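Local coordinates for protein mevalonate kinase, putative (Leishmania major, PDB 2HFU) that probably phosphorylates (R)-mevalonate with ATP to give (R)-5-phosphomevalonate, an early step of isoprenoid and sterol biosynthesis, at residues I23-H28 / Q247-N252. Sequence-based numbering, arbitrary orientation.
With MEV ((R)-mevalonate), chain C.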
ATOM      1  N   ILE A  23       3.420  -4.043   2.028  1.00 19.16           N
ATOM      2  CA  ILE A  23       4.861  -4.249   2.101  1.00 18.85           C
ATOM      3  C   ILE A  23       5.128  -5.708   2.446  1.00 18.95           C
ATOM      4  O   ILE A  23       4.720  -6.193   3.500  1.00 19.73           O
ATOM      5  CB  ILE A  23       5.536  -3.275   3.092  1.00 18.74           C
ATOM      6  CG1 ILE A  23       5.440  -1.837   2.560  1.00 19.06           C
ATOM      7  CG2 ILE A  23       7.001  -3.660   3.296  1.00 18.11           C
ATOM      8  CD1 ILE A  23       5.906  -0.758   3.532  1.00 19.28           C
ATOM      9  N   LEU A  24       5.792  -6.411   1.533  1.00 18.95           N
ATOM     10  CA  LEU A  24       6.102  -7.821   1.737  1.00 18.67           C
ATOM     11  C   LEU A  24       7.344  -8.014   2.597  1.00 18.63           C
ATOM     12  O   LEU A  24       7.337  -8.827   3.521  1.00 18.38           O
ATOM     13  CB  LEU A  24       6.258  -8.552   0.399  1.00 19.42           C
ATOM     14  CG  LEU A  24       5.007  -8.722  -0.469  1.00 19.95           C
ATOM     15  CD1 LEU A  24       5.333  -9.603  -1.659  1.00 19.91           C
ATOM     16  CD2 LEU A  24       3.840  -9.314   0.329  1.00 21.01           C
ATOM     17  N   PHE A  25       8.418  -7.307   2.251  1.00 17.63           N
ATOM     18  CA  PHE A  25       9.646  -7.273   3.045  1.00 17.87           C
ATOM     19  C   PHE A  25      10.172  -5.852   3.256  1.00 17.76           C
ATOM     20  O   PHE A  25      10.120  -5.022   2.369  1.00 17.71           O
ATOM     21  CB  PHE A  25      10.748  -8.109   2.407  1.00 17.77           C
ATOM     22  CG  PHE A  25      10.424  -9.564   2.283  1.00 17.90           C
ATOM     23  CD1 PHE A  25      10.962 -10.479   3.153  1.00 17.67           C
ATOM     24  CD2 PHE A  25       9.602 -10.022   1.278  1.00 18.77           C
ATOM     25  CE1 PHE A  25      10.672 -11.799   3.033  1.00 17.59           C
ATOM     26  CE2 PHE A  25       9.319 -11.358   1.168  1.00 17.75           C
ATOM     27  CZ  PHE A  25       9.850 -12.235   2.043  1.00 17.86           C
ATOM     28  N   GLY A  26      10.701  -5.601   4.444  1.00 17.94           N
ATOM     29  CA  GLY A  26      11.671  -4.545   4.638  1.00 17.46           C
ATOM     30  C   GLY A  26      11.174  -3.242   5.241  1.00 17.18           C
ATOM     31  O   GLY A  26      11.909  -2.278   5.308  1.00 17.97           O
ATOM     32  N   GLU A  27       9.939  -3.218   5.715  1.00 17.00           N
ATOM     33  CA  GLU A  27       9.473  -2.065   6.479  1.00 16.79           C
ATOM     34  C   GLU A  27      10.469  -1.765   7.602  1.00 16.96           C
ATOM     35  O   GLU A  27      11.065  -2.686   8.180  1.00 16.24           O
ATOM     36  CB  GLU A  27       8.063  -2.271   7.041  1.00 16.50           C
ATOM     37  CG  GLU A  27       7.875  -3.518   7.893  1.00 16.61           C
ATOM     38  CD  GLU A  27       7.421  -4.708   7.073  1.00 17.47           C
ATOM     39  OE1 GLU A  27       6.259  -4.701   6.614  1.00 17.58           O
ATOM     40  OE2 GLU A  27       8.223  -5.641   6.883  1.00 17.03           O
ATOM     41  N   HIS A  28      10.656  -0.475   7.865  1.00 15.75           N
ATOM     42  CA  HIS A  28      11.574   0.046   8.886  1.00 16.05           C
ATOM     43  C   HIS A  28      13.060  -0.078   8.555  1.00 15.94           C
ATOM     44  O   HIS A  28      13.813   0.884   8.723  1.00 16.48           O
ATOM     45  CB  HIS A  28      11.262  -0.519  10.278  1.00 15.65           C
ATOM     46  CG  HIS A  28       9.965  -0.033  10.839  1.00 15.47           C
ATOM     47  ND1 HIS A  28       9.816   1.224  11.381  1.00 16.72           N
ATOM     48  CD2 HIS A  28       8.750  -0.625  10.921  1.00 16.25           C
ATOM     49  CE1 HIS A  28       8.569   1.383  11.784  1.00 15.04           C
ATOM     50  NE2 HIS A  28       7.901   0.276  11.513  1.00 17.63           N
ATOM     51  N   GLN A 247       8.568 -18.740   4.403  1.00 18.60           N
ATOM     52  CA  GLN A 247       9.509 -18.925   5.505  1.00 19.40           C
ATOM     53  C   GLN A 247      10.300 -17.644   5.784  1.00 18.18           C
ATOM     54  O   GLN A 247      10.535 -17.294   6.939  1.00 18.10           O
ATOM     55  CB  GLN A 247      10.452 -20.107   5.224  1.00 19.69           C
ATOM     56  CG  GLN A 247      11.495 -20.358   6.315  1.00 24.00           C
ATOM     57  CD  GLN A 247      11.965 -21.804   6.388  1.00 27.32           C
ATOM     58  OE1 GLN A 247      12.033 -22.379   7.475  1.00 30.49           O
ATOM     59  NE2 GLN A 247      12.292 -22.391   5.240  1.00 29.81           N
ATOM     60  N   LEU A 248      10.688 -16.941   4.722  1.00 17.66           N
ATOM     61  CA  LEU A 248      11.429 -15.685   4.848  1.00 17.44           C
ATOM     62  C   LEU A 248      10.578 -14.546   5.406  1.00 16.84           C
ATOM     63  O   LEU A 248      11.088 -13.688   6.122  1.00 16.66           O
ATOM     64  CB  LEU A 248      12.059 -15.287   3.511  1.00 17.54           C
ATOM     65  CG  LEU A 248      13.221 -16.185   3.071  1.00 18.72           C
ATOM     66  CD1 LEU A 248      13.424 -16.082   1.580  1.00 20.80           C
ATOM     67  CD2 LEU A 248      14.501 -15.843   3.821  1.00 18.65           C
ATOM     68  N   MET A 249       9.286 -14.550   5.073  1.00 16.95           N
ATOM     69  CA  MET A 249       8.326 -13.603   5.639  1.00 16.79           C
ATOM     70  C   MET A 249       8.251 -13.746   7.158  1.00 17.18           C
ATOM     71  O   MET A 249       8.247 -12.749   7.881  1.00 17.42           O
ATOM     72  CB  MET A 249       6.936 -13.813   5.027  1.00 16.88           C
ATOM     73  CG  MET A 249       6.782 -13.318   3.598  1.00 16.43           C
ATOM     74  SD  MET A 249       5.191 -13.791   2.882  1.00 16.45           S
ATOM     75  CE  MET A 249       4.085 -12.726   3.802  1.00 17.63           C
ATOM     76  N   ASN A 250       8.196 -14.992   7.631  1.00 17.33           N
ATOM     77  CA  ASN A 250       8.217 -15.301   9.062  1.00 17.24           C
ATOM     78  C   ASN A 250       9.486 -14.781   9.738  1.00 17.36           C
ATOM     79  O   ASN A 250       9.429 -14.181  10.815  1.00 17.16           O
ATOM     80  CB  ASN A 250       8.081 -16.814   9.287  1.00 16.98           C
ATOM     81  CG  ASN A 250       6.733 -17.361   8.835  1.00 17.96           C
ATOM     82  OD1 ASN A 250       5.724 -16.651   8.840  1.00 14.13           O
ATOM     83  ND2 ASN A 250       6.711 -18.640   8.452  1.00 16.78           N
ATOM     84  N   ALA A 251      10.623 -15.016   9.083  1.00 17.29           N
ATOM     85  CA  ALA A 251      11.927 -14.569   9.562  1.00 17.13           C
ATOM     86  C   ALA A 251      11.989 -13.042   9.639  1.00 16.92           C
ATOM     87  O   ALA A 251      12.532 -12.485  10.592  1.00 16.74           O
ATOM     88  CB  ALA A 251      13.020 -15.101   8.658  1.00 16.78           C
ATOM     89  N   ASN A 252      11.425 -12.380   8.630  1.00 16.78           N
ATOM     90  CA  ASN A 252      11.301 -10.926   8.627  1.00 16.07           C
ATOM     91  C   ASN A 252      10.443 -10.421   9.792  1.00 15.73           C
ATOM     92  O   ASN A 252      10.800  -9.432  10.434  1.00 15.03           O
ATOM     93  CB  ASN A 252      10.748 -10.428   7.285  1.00 15.49           C
ATOM     94  CG  ASN A 252      11.014  -8.937   7.040  1.00 16.43           C
ATOM     95  OD1 ASN A 252      10.767  -8.437   5.945  1.00 15.01           O
ATOM     96  ND2 ASN A 252      11.511  -8.227   8.057  1.00 13.88           N
TER
HETATM   97  C8  MEV C 400       5.805   2.446   6.609  1.00 30.11           C
HETATM   98  O8  MEV C 400       4.760   2.258   5.649  1.00 31.98           O
HETATM   99  C2  MEV C 400       7.092   1.797   6.102  1.00 28.21           C
HETATM  100  C3  MEV C 400       8.371   2.257   6.816  1.00 27.71           C
HETATM  101  O7  MEV C 400       9.454   1.446   6.351  1.00 24.89           O
HETATM  102  C4  MEV C 400       8.703   3.734   6.559  1.00 28.17           C
HETATM  103  C5  MEV C 400       9.191   4.046   5.155  1.00 29.58           C
HETATM  104  O3  MEV C 400       9.252   5.246   4.815  1.00 31.70           O
HETATM  105  O4  MEV C 400       9.521   3.125   4.376  1.00 30.18           O
HETATM  106  C6  MEV C 400       8.257   2.021   8.319  1.00 26.61           C
HETATM  107  O   HOH W   1      10.752  -5.377   7.753  1.00 19.68           O
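Asn252 reaches from its helix to the backbone just past a strand end: its OD1 accepts the N-H of Gly26, N to OD1 3.2 Å. The donor lies in the carbonyl plane on a lone pair, but the N-H is bent, 136° at the hydrogen. With CG anti to the backbone N (chi1 -161°), the amide extends beside the Phe25 ring, their planes only 20° apart. Its other end is held by water: ND2 donates to a water at 3.0 Å, which donates to Glu27 O and Glu27 OE2 and weakly accepts Gly26 N. The bend of the Glu27 chain at chi2 brings the carboxylate back to this water, and OE2 also forms a salt bridge with Lys282.

Apolar contact centres on the outer part of the Phe25 ring. CE1 meets Leu248 CB at 3.8 Å and has the Leu248 carbonyl carbon at the ring edge, whereas CZ touches Met249 CG obliquely at 3.6 Å.

On the substrate side, His28 N gives mevalonate O7 a nearly straight bond of 2.7 Å, and the imidazole face covers methyl C6.

The strand segment 23-25 runs almost perpendicular to the helix segment 247-252, and pairs with strand 36-52 through a classic beta bulge, Leu24 and Phe25 facing Ile37. Tyr226 of helix 216-239 touches both Phe25 and Asn252, and Lys282 of strand 280-284 borders Met249 and Asn252, so the contact joins the N-terminal sheet to the C-terminal part of this GHMP kinase.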